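Local coordinates for alginate biosynthesis protein AlgX (Pseudomonas aeruginosa, PDB 4KNC) that takes part in O-acetylation of the exopolysaccharide alginate and protects the polymer from degradation while it crosses the periplasm, at residues A279-E284 with R311-L316; K77-V82 with E284-N289. All coordinates share one frame; numbering follows the deposited sequence.

Contact 1 (A279-E284 with R311-L316)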
loop_
_atom_site.group_PDB
_atom_site.type_symbol
_atom_site.label_atom_id
_atom_site.label_comp_id
_atom_site.label_asym_id
_atom_site.label_seq_id
_atom_site.Cartn_x
_atom_site.Cartn_y
_atom_site.Cartn_z
ATOM N N ALA A 279 1.887 -2.964 8.294
ATOM C CA ALA A 279 1.173 -3.119 9.559
ATOM C C ALA A 279 0.531 -4.496 9.655
ATOM O O ALA A 279 0.641 -5.170 10.686
ATOM C CB ALA A 279 0.122 -2.021 9.727
ATOM N N TYR A 280 -0.126 -4.918 8.576
ATOM C CA TYR A 280 -0.741 -6.252 8.535
ATOM C C TYR A 280 0.266 -7.383 8.786
ATOM O O TYR A 280 0.033 -8.267 9.616
ATOM C CB TYR A 280 -1.476 -6.489 7.204
ATOM C CG TYR A 280 -2.176 -7.826 7.139
ATOM C CD1 TYR A 280 -3.005 -8.250 8.171
ATOM C CD2 TYR A 280 -2.021 -8.662 6.044
ATOM C CE1 TYR A 280 -3.648 -9.484 8.118
ATOM C CE2 TYR A 280 -2.660 -9.884 5.980
ATOM C CZ TYR A 280 -3.468 -10.291 7.019
ATOM O OH TYR A 280 -4.103 -11.517 6.948
ATOM N N MET A 281 1.394 -7.354 8.085
ATOM C CA MET A 281 2.398 -8.398 8.284
ATOM C C MET A 281 3.191 -8.241 9.589
ATOM O O MET A 281 3.987 -9.111 9.936
ATOM C CB MET A 281 3.353 -8.486 7.096
ATOM C CG MET A 281 2.677 -8.707 5.763
ATOM S SD MET A 281 3.770 -9.521 4.589
ATOM C CE MET A 281 5.106 -8.348 4.418
ATOM N N THR A 282 2.996 -7.137 10.307
ATOM C CA THR A 282 3.563 -7.042 11.657
ATOM C C THR A 282 2.596 -7.648 12.681
ATOM O O THR A 282 2.985 -7.980 13.799
ATOM C CB THR A 282 3.908 -5.581 12.058
ATOM O OG1 THR A 282 4.752 -4.997 11.060
ATOM C CG2 THR A 282 4.647 -5.545 13.389
ATOM N N SER A 283 1.335 -7.805 12.292
ATOM C CA SER A 283 0.325 -8.287 13.225
ATOM C C SER A 283 0.509 -9.763 13.576
ATOM O O SER A 283 0.961 -10.567 12.754
ATOM C CB SER A 283 -1.092 -8.035 12.679
ATOM O OG SER A 283 -1.465 -9.008 11.710
ATOM N N GLU A 284 0.152 -10.109 14.811
ATOM C CA GLU A 284 0.202 -11.488 15.284
ATOM C C GLU A 284 -0.744 -12.404 14.521
ATOM O O GLU A 284 -0.351 -13.501 14.137
ATOM C CB GLU A 284 -0.115 -11.565 16.784
ATOM N N ARG A 311 13.182 -4.147 2.754
ATOM C CA ARG A 311 13.943 -4.500 3.957
ATOM C C ARG A 311 13.064 -4.779 5.187
ATOM O O ARG A 311 13.461 -5.508 6.095
ATOM C CB ARG A 311 14.965 -3.412 4.291
ATOM C CG ARG A 311 16.026 -3.253 3.229
ATOM C CD ARG A 311 17.062 -2.241 3.652
ATOM N NE ARG A 311 17.840 -2.688 4.801
ATOM C CZ ARG A 311 18.708 -1.908 5.433
ATOM N NH1 ARG A 311 18.886 -0.662 5.018
ATOM N NH2 ARG A 311 19.398 -2.364 6.475
ATOM N N GLN A 312 11.882 -4.183 5.225
ATOM C CA GLN A 312 10.904 -4.510 6.253
ATOM C C GLN A 312 10.019 -5.692 5.818
ATOM O O GLN A 312 9.858 -6.671 6.552
ATOM C CB GLN A 312 10.041 -3.288 6.562
ATOM C CG GLN A 312 10.806 -2.126 7.159
ATOM C CD GLN A 312 9.974 -0.877 7.235
ATOM O OE1 GLN A 312 9.137 -0.718 8.135
ATOM N NE2 GLN A 312 10.179 0.025 6.274
ATOM N N ALA A 313 9.455 -5.606 4.617
ATOM C CA ALA A 313 8.478 -6.605 4.183
ATOM C C ALA A 313 9.034 -8.024 4.163
ATOM O O ALA A 313 8.373 -8.942 4.647
ATOM C CB ALA A 313 7.874 -6.233 2.835
ATOM N N MET A 314 10.247 -8.197 3.635
ATOM C CA MET A 314 10.848 -9.529 3.540
ATOM C C MET A 314 10.925 -10.272 4.886
ATOM O O MET A 314 10.341 -11.343 5.021
ATOM C CB MET A 314 12.211 -9.498 2.816
ATOM C CG MET A 314 12.112 -9.162 1.342
ATOM S SD MET A 314 11.264 -10.456 0.410
ATOM C CE MET A 314 12.632 -11.596 0.164
ATOM N N PRO A 315 11.620 -9.706 5.891
ATOM C CA PRO A 315 11.667 -10.430 7.167
ATOM C C PRO A 315 10.337 -10.444 7.912
ATOM O O PRO A 315 10.155 -11.270 8.803
ATOM C CB PRO A 315 12.692 -9.633 7.979
ATOM C CG PRO A 315 12.593 -8.241 7.407
ATOM C CD PRO A 315 12.416 -8.465 5.946
ATOM N N LEU A 316 9.430 -9.537 7.573
ATOM C CA LEU A 316 8.121 -9.522 8.220
ATOM C C LEU A 316 7.279 -10.760 7.882
ATOM O O LEU A 316 6.408 -11.161 8.663
ATOM C CB LEU A 316 7.355 -8.241 7.878
ATOM C CG LEU A 316 7.717 -7.054 8.767
ATOM C CD1 LEU A 316 6.989 -5.808 8.286
ATOM C CD2 LEU A 316 7.356 -7.379 10.202
#
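Met281, on helix 275-282, and Leu316, on helix 307-316, lie at the centre of this contact, with their CA atoms 5.8 Å apart. The tight part is built on the two ends of the Met281 side chain, its methyl CE and its CB. Its CG stands anti to the carbonyl carbon and the chain folds back at its far end (chi3 -62°), which brings the terminal methyl onto the flank of the other helix: CE comes within 3.8 Å of Ala313 CB and 3.3 Å of the Ala313 carbonyl O. The methyl thus lies against the backbone of the opposing helix as well as against the alanine side chain. Nearer the root of the same side chain, Met281 CB meets Leu316 CB at 4.1 Å.

Packing on the Thr282 side is lighter and less buried. Both methyls of Leu316 come up to the hydroxyl of Thr282, CD2 at 3.6 Å from OG1, with the two side chains crossing at a slant. The methyls can give only van der Waals contact here; the hydroxyl finds its polar partner in the carbonyl of Leu278, one turn back. The carbonyl oxygens of Met281 and Leu316, both acceptors, also come near each other without bonding. Next along the chain, Ser283, the N-cap of helix 284-288, reaches back with OG, 2.7 Å to Tyr280 O, a carbonyl that also receives Ser283 N.

Met281 and Ala313 further pack on Leu74 and Leu70 of helix 61-76, while Leu278 of helix 275-282 extends the apolar surface along Ala313 and Leu316. Further partners come from the carbohydrate-binding module: Val398 of strand 396-400 touches Leu316, and Arg396 touches Thr282. The end of helix 307-316 is therefore packed between helices of the SGNH hydrolase-like domain and a strand of the module.

Contact 2 (K77-V82 with E284-N289)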
loop_
_atom_site.group_PDB
_atom_site.type_symbol
_atom_site.label_atom_id
_atom_site.label_comp_id
_atom_site.label_asym_id
_atom_site.label_seq_id
_atom_site.Cartn_x
_atom_site.Cartn_y
_atom_site.Cartn_z
ATOM N N LYS A 77 5.272 -19.232 2.259
ATOM C CA LYS A 77 4.479 -19.287 3.481
ATOM C C LYS A 77 3.045 -19.758 3.188
ATOM O O LYS A 77 2.205 -19.817 4.088
ATOM C CB LYS A 77 4.487 -17.915 4.169
ATOM C CG LYS A 77 4.027 -17.911 5.624
ATOM C CD LYS A 77 4.005 -16.494 6.195
ATOM C CE LYS A 77 3.248 -16.419 7.522
ATOM N NZ LYS A 77 3.799 -17.347 8.555
ATOM N N GLY A 78 2.777 -20.107 1.929
ATOM C CA GLY A 78 1.448 -20.526 1.506
ATOM C C GLY A 78 0.490 -19.381 1.172
ATOM O O GLY A 78 -0.731 -19.531 1.284
ATOM N N ILE A 79 1.040 -18.243 0.749
ATOM C CA ILE A 79 0.231 -17.068 0.414
ATOM C C ILE A 79 0.370 -16.665 -1.058
ATOM O O ILE A 79 1.477 -16.412 -1.543
ATOM C CB ILE A 79 0.605 -15.866 1.304
ATOM C CG1 ILE A 79 0.639 -16.288 2.774
ATOM C CG2 ILE A 79 -0.378 -14.716 1.112
ATOM C CD1 ILE A 79 1.292 -15.262 3.671
ATOM N N GLU A 80 -0.759 -16.618 -1.766
ATOM C CA GLU A 80 -0.779 -16.157 -3.151
ATOM C C GLU A 80 -0.999 -14.650 -3.140
ATOM O O GLU A 80 -1.804 -14.150 -2.353
ATOM C CB GLU A 80 -1.922 -16.825 -3.923
ATOM C CG GLU A 80 -1.831 -18.333 -4.040
ATOM C CD GLU A 80 -0.888 -18.774 -5.143
ATOM O OE1 GLU A 80 -0.610 -17.974 -6.064
ATOM O OE2 GLU A 80 -0.417 -19.919 -5.090
ATOM N N LEU A 81 -0.311 -13.931 -4.020
ATOM C CA LEU A 81 -0.434 -12.479 -4.064
ATOM C C LEU A 81 -1.242 -11.983 -5.274
ATOM O O LEU A 81 -0.974 -12.364 -6.413
ATOM C CB LEU A 81 0.956 -11.822 -4.040
ATOM C CG LEU A 81 0.989 -10.285 -3.993
ATOM C CD1 LEU A 81 0.334 -9.774 -2.723
ATOM C CD2 LEU A 81 2.417 -9.777 -4.093
ATOM N N VAL A 82 -2.235 -11.138 -5.007
ATOM C CA VAL A 82 -2.984 -10.459 -6.050
ATOM C C VAL A 82 -2.715 -8.960 -5.938
ATOM O O VAL A 82 -2.883 -8.384 -4.860
ATOM C CB VAL A 82 -4.501 -10.711 -5.889
ATOM C CG1 VAL A 82 -5.306 -9.846 -6.854
ATOM C CG2 VAL A 82 -4.824 -12.188 -6.091
ATOM N N GLU A 284 0.152 -10.109 14.811
ATOM C CA GLU A 284 0.202 -11.488 15.284
ATOM C C GLU A 284 -0.744 -12.404 14.521
ATOM O O GLU A 284 -0.351 -13.501 14.137
ATOM C CB GLU A 284 -0.115 -11.565 16.784
ATOM N N GLU A 285 -1.984 -11.961 14.310
ATOM C CA GLU A 285 -2.975 -12.785 13.619
ATOM C C GLU A 285 -2.471 -13.211 12.243
ATOM O O GLU A 285 -2.739 -14.337 11.802
ATOM C CB GLU A 285 -4.326 -12.067 13.507
ATOM C CG GLU A 285 -5.419 -12.860 12.767
ATOM C CD GLU A 285 -5.864 -14.135 13.492
ATOM O OE1 GLU A 285 -5.736 -14.221 14.734
ATOM O OE2 GLU A 285 -6.347 -15.064 12.809
ATOM N N PHE A 286 -1.714 -12.330 11.585
ATOM C CA PHE A 286 -1.148 -12.663 10.278
ATOM C C PHE A 286 -0.288 -13.908 10.373
ATOM O O PHE A 286 -0.436 -14.821 9.564
ATOM C CB PHE A 286 -0.343 -11.509 9.692
ATOM C CG PHE A 286 0.406 -11.868 8.435
ATOM C CD1 PHE A 286 -0.265 -12.044 7.236
ATOM C CD2 PHE A 286 1.790 -12.014 8.449
ATOM C CE1 PHE A 286 0.430 -12.374 6.071
ATOM C CE2 PHE A 286 2.489 -12.340 7.289
ATOM C CZ PHE A 286 1.804 -12.520 6.099
ATOM N N HIS A 287 0.581 -13.965 11.378
ATOM C CA HIS A 287 1.454 -15.132 11.524
ATOM C C HIS A 287 0.785 -16.341 12.168
ATOM O O HIS A 287 1.190 -17.480 11.913
ATOM C CB HIS A 287 2.765 -14.759 12.216
ATOM C CG HIS A 287 3.591 -13.815 11.409
ATOM N ND1 HIS A 287 3.586 -12.453 11.622
ATOM C CD2 HIS A 287 4.391 -14.027 10.336
ATOM C CE1 HIS A 287 4.375 -11.870 10.739
ATOM N NE2 HIS A 287 4.871 -12.800 9.943
ATOM N N LYS A 288 -0.243 -16.112 12.981
ATOM C CA LYS A 288 -0.993 -17.238 13.521
ATOM C C LYS A 288 -1.806 -17.909 12.414
ATOM O O LYS A 288 -1.652 -19.104 12.161
ATOM C CB LYS A 288 -1.906 -16.835 14.681
ATOM C CG LYS A 288 -2.774 -18.006 15.138
ATOM N N ASN A 289 -2.654 -17.125 11.752
ATOM C CA ASN A 289 -3.502 -17.626 10.674
ATOM C C ASN A 289 -3.272 -16.870 9.367
ATOM O O ASN A 289 -4.053 -15.983 9.021
ATOM C CB ASN A 289 -4.975 -17.502 11.068
ATOM C CG ASN A 289 -5.269 -18.111 12.430
ATOM O OD1 ASN A 289 -4.923 -19.264 12.697
ATOM N ND2 ASN A 289 -5.906 -17.334 13.302
#
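Apolar packing joins Ile79 to Phe286, between the chain leading into strand 80-85 and the short helix 284-288. Only the tip of the isoleucine takes part: CD1 lies 3.7 Å from Phe286 CZ and slightly farther from CE1, meeting the far end of the ring obliquely. The phenylalanine reaches this position because its CG is anti to the backbone N (chi1 172°), which carries the ring from the helix towards the loop ahead of the strand.

The lysine contacts are of a second kind. Lys77 runs nearly straight as far as CE and bends only at its last torsion (chi4 57°). CE touches both rings, 4.2 Å from Phe286 CE2 and 3.9 Å from His287 CD2, and NZ stays beside the imidazole. There NZ stands 3.8 Å from His287 CD2, at the edge of the ring and near its plane, a contact with a carbon and not a hydrogen bond.

Among the rings themselves, Phe286 CD2 sits 3.4 Å above the centre of one imidazole face. Polar bonds fix the histidine further: NE2 is bonded to the carbonyl of Leu316, and ND1 makes a weak bond to Ser283 O. The two carbonyl partners would favour a protonated imidazole, whereas the nearby lysine would probably oppose it.

Gly78 closes helix 61-76 with a Schellman motif, turning the chain from Lys77 towards strand 80-85 of the parallel sheet. Ile79 also packs on Leu294 of the adjoining strand 293-298, and Tyr280 of helix 275-282 meets Phe286 edge-to-face. Helix 284-288 thus covers the end of this helix-to-strand connection.

From the N terminus, the chain first reaches 77-82, where helix 61-76 gives way to strand 80-85 of the parallel sheet. Some two hundred residues later it returns at 284-289, and contact 2 closes that long loop. Segment 279-284 of contact 1 precedes this return and shares Glu284 with it; contact 1 then closes a much shorter loop at 311-316, after strand 293-298. The two loops cross, since their segments alternate along the chain. With centres about 10 Å apart, they touch through His287 and the end of segment 311-316, linking the parallel sheet, the consecutive helices 275-282 and 284-288, and helix 307-316 beside the carbohydrate-binding module.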